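Local coordinates for uncharacterized protein (Burkholderia pseudomallei K96243, PDB 3WX6) that is an Hcp protein of the type VI secretion system that assembles into hexameric rings, probably stacking into the tube through which effectors are delivered, at residues 108-112 and 164-168. Sequence-based numbering, arbitrary orientation.
Sequences YKFEK and ANWTN
E111 and W166 bring the two backbones closest, their CA atoms 7.2 Å apart, where the C-terminal tail leaves strand 162-164, the outermost of its sheet within the chain, and folds back across strand 151-153 to the end of strand 108-110. This is a surface contact on one antiparallel sheet of the Hcp β-barrel fold, with the tail lying over the strand that lies between 108-110 and 162-164 in the sheet. W166, its CG anti to the backbone N (chi1 -166°), swings its indole over S152 so that the benzo end reaches strand 108-110. There CH2 of W166 packs on CB of K109 at 3.7 Å, and the carbonyl O of K109 lies at the ring edge, 3.4 Å from CZ3. E111 covers one indole face: its CG makes a CH-pi contact 3.8 Å from the centroid of the six-membered ring, and the extended chain carries the carboxylate on across the indole, the two planes 33° apart. From above the indole, OE2 of E111 accepts a weak hydrogen bond from N of T167 (3.3 Å). One water ties the tail to the strand end, donating to OE1 of E111 at 2.8 Å and to the carbonyl O of N165 at 3.1 Å.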
ATOM      1  N   TYR A 108       5.832 -32.209   7.116  1.00 22.66           N
ATOM      2  CA  TYR A 108       4.496 -31.845   7.513  1.00 21.44           C
ATOM      3  C   TYR A 108       3.587 -32.997   7.140  1.00 23.77           C
ATOM      4  O   TYR A 108       3.616 -33.485   6.014  1.00 15.11           O
ATOM      5  CB  TYR A 108       4.048 -30.568   6.805  1.00 22.70           C
ATOM      6  CG  TYR A 108       4.583 -29.276   7.361  1.00 19.79           C
ATOM      7  CD1 TYR A 108       3.962 -28.651   8.424  1.00 15.10           C
ATOM      8  CD2 TYR A 108       5.700 -28.676   6.813  1.00 21.22           C
ATOM      9  CE1 TYR A 108       4.432 -27.462   8.929  1.00 24.54           C
ATOM     10  CE2 TYR A 108       6.183 -27.490   7.311  1.00 22.63           C
ATOM     11  CZ  TYR A 108       5.542 -26.882   8.368  1.00 25.26           C
ATOM     12  OH  TYR A 108       6.018 -25.697   8.876  1.00 23.11           O
ATOM     13  N   LYS A 109       2.773 -33.416   8.097  1.00 24.32           N
ATOM     14  CA  LYS A 109       1.734 -34.390   7.851  1.00 22.34           C
ATOM     15  C   LYS A 109       0.530 -33.891   8.605  1.00 23.46           C
ATOM     16  O   LYS A 109       0.653 -33.431   9.736  1.00 24.97           O
ATOM     17  CB  LYS A 109       2.171 -35.789   8.297  1.00 23.29           C
ATOM     18  CG  LYS A 109       3.377 -36.292   7.533  1.00 26.55           C
ATOM     19  CD  LYS A 109       4.179 -37.323   8.296  1.00 27.77           C
ATOM     20  CE  LYS A 109       3.297 -38.449   8.782  1.00 31.06           C
ATOM     21  NZ  LYS A 109       4.060 -39.720   8.890  1.00 35.23           N
ATOM     22  N   PHE A 110      -0.630 -33.979   7.973  1.00 23.79           N
ATOM     23  CA  PHE A 110      -1.827 -33.329   8.475  1.00 21.95           C
ATOM     24  C   PHE A 110      -2.975 -34.330   8.474  1.00 22.77           C
ATOM     25  O   PHE A 110      -3.070 -35.149   7.565  1.00 25.59           O
ATOM     26  CB  PHE A 110      -2.170 -32.116   7.606  1.00 17.89           C
ATOM     27  CG  PHE A 110      -1.142 -31.012   7.648  1.00 19.61           C
ATOM     28  CD1 PHE A 110      -1.040 -30.181   8.755  1.00 27.19           C
ATOM     29  CD2 PHE A 110      -0.292 -30.794   6.573  1.00 18.60           C
ATOM     30  CE1 PHE A 110      -0.104 -29.156   8.795  1.00 25.66           C
ATOM     31  CE2 PHE A 110       0.642 -29.772   6.605  1.00 21.86           C
ATOM     32  CZ  PHE A 110       0.736 -28.953   7.716  1.00 24.87           C
ATOM     33  N   GLU A 111      -3.820 -34.298   9.498  1.00 22.40           N
ATOM     34  CA  GLU A 111      -4.983 -35.181   9.528  1.00 23.39           C
ATOM     35  C   GLU A 111      -6.276 -34.404   9.415  1.00 24.29           C
ATOM     36  O   GLU A 111      -6.300 -33.187   9.615  1.00 21.94           O
ATOM     37  CB  GLU A 111      -5.011 -36.026  10.798  1.00 29.35           C
ATOM     38  CG  GLU A 111      -3.941 -37.085  10.854  1.00 33.37           C
ATOM     39  CD  GLU A 111      -4.022 -37.906  12.117  1.00 38.58           C
ATOM     40  OE1 GLU A 111      -4.826 -37.552  13.006  1.00 39.78           O
ATOM     41  OE2 GLU A 111      -3.282 -38.905  12.222  1.00 43.03           O
ATOM     42  N   LYS A 112      -7.343 -35.127   9.077  1.00 28.32           N
ATOM     43  CA  LYS A 112      -8.660 -34.543   8.879  1.00 30.25           C
ATOM     44  C   LYS A 112      -8.563 -33.310   7.996  1.00 30.65           C
ATOM     45  O   LYS A 112      -9.061 -32.240   8.348  1.00 34.03           O
ATOM     46  CB  LYS A 112      -9.294 -34.189  10.227  1.00 31.55           C
ATOM     47  CG  LYS A 112      -9.605 -35.400  11.096  1.00 34.38           C
ATOM     48  CD  LYS A 112     -10.365 -34.984  12.339  1.00 39.61           C
ATOM     49  CE  LYS A 112     -10.577 -36.156  13.278  1.00 44.93           C
ATOM     50  NZ  LYS A 112     -11.027 -35.694  14.620  1.00 47.31           N
ATOM     51  N   ALA A 164       0.550 -32.690  17.546  1.00 17.16           N
ATOM     52  CA  ALA A 164      -0.589 -32.418  18.420  1.00 15.31           C
ATOM     53  C   ALA A 164      -1.891 -32.884  17.789  1.00 19.39           C
ATOM     54  O   ALA A 164      -2.020 -32.887  16.560  1.00 21.77           O
ATOM     55  CB  ALA A 164      -0.673 -30.939  18.743  1.00 16.08           C
ATOM     56  N   ASN A 165      -2.844 -33.278  18.633  1.00 25.01           N
ATOM     57  CA  ASN A 165      -4.131 -33.804  18.183  1.00 29.69           C
ATOM     58  C   ASN A 165      -3.997 -34.873  17.097  1.00 29.52           C
ATOM     59  O   ASN A 165      -4.865 -35.002  16.238  1.00 35.99           O
ATOM     60  CB  ASN A 165      -5.024 -32.664  17.674  1.00 33.18           C
ATOM     61  CG  ASN A 165      -5.005 -31.447  18.587  1.00 37.15           C
ATOM     62  OD1 ASN A 165      -5.075 -31.572  19.812  1.00 44.09           O
ATOM     63  ND2 ASN A 165      -4.902 -30.262  17.995  1.00 34.01           N
ATOM     64  N   TRP A 166      -2.904 -35.632  17.133  1.00 28.40           N
ATOM     65  CA  TRP A 166      -2.683 -36.700  16.168  1.00 30.39           C
ATOM     66  C   TRP A 166      -3.527 -37.931  16.514  1.00 32.92           C
ATOM     67  O   TRP A 166      -3.989 -38.077  17.647  1.00 35.25           O
ATOM     68  CB  TRP A 166      -1.196 -37.063  16.111  1.00 30.52           C
ATOM     69  CG  TRP A 166      -0.843 -37.893  14.923  1.00 35.21           C
ATOM     70  CD1 TRP A 166      -0.667 -39.241  14.884  1.00 36.69           C
ATOM     71  CD2 TRP A 166      -0.634 -37.419  13.586  1.00 37.19           C
ATOM     72  NE1 TRP A 166      -0.359 -39.639  13.605  1.00 37.92           N
ATOM     73  CE2 TRP A 166      -0.331 -38.540  12.789  1.00 37.41           C
ATOM     74  CE3 TRP A 166      -0.673 -36.157  12.987  1.00 34.77           C
ATOM     75  CZ2 TRP A 166      -0.069 -38.436  11.424  1.00 36.52           C
ATOM     76  CZ3 TRP A 166      -0.413 -36.055  11.639  1.00 34.09           C
ATOM     77  CH2 TRP A 166      -0.114 -37.187  10.869  1.00 34.74           C
ATOM     78  N   THR A 167      -3.738 -38.807  15.537  1.00 37.36           N
ATOM     79  CA  THR A 167      -4.553 -40.001  15.743  1.00 46.04           C
ATOM     80  C   THR A 167      -3.916 -41.210  15.061  1.00 55.81           C
ATOM     81  O   THR A 167      -3.452 -41.105  13.927  1.00 61.07           O
ATOM     82  CB  THR A 167      -5.982 -39.793  15.211  1.00 48.41           C
ATOM     83  OG1 THR A 167      -6.668 -38.854  16.047  1.00 48.06           O
ATOM     84  CG2 THR A 167      -6.756 -41.102  15.198  1.00 49.99           C
ATOM     85  N   ASN A 168      -3.905 -42.353  15.745  1.00 57.67           N
ATOM     86  CA  ASN A 168      -3.240 -43.551  15.235  1.00 58.98           C
ATOM     87  C   ASN A 168      -3.857 -44.071  13.938  1.00 59.59           C
ATOM     88  O   ASN A 168      -5.045 -44.389  13.889  1.00 58.74           O
TER
HETATM   89  O   HOH W   1      -6.878 -35.839  13.982  1.00 12.51           O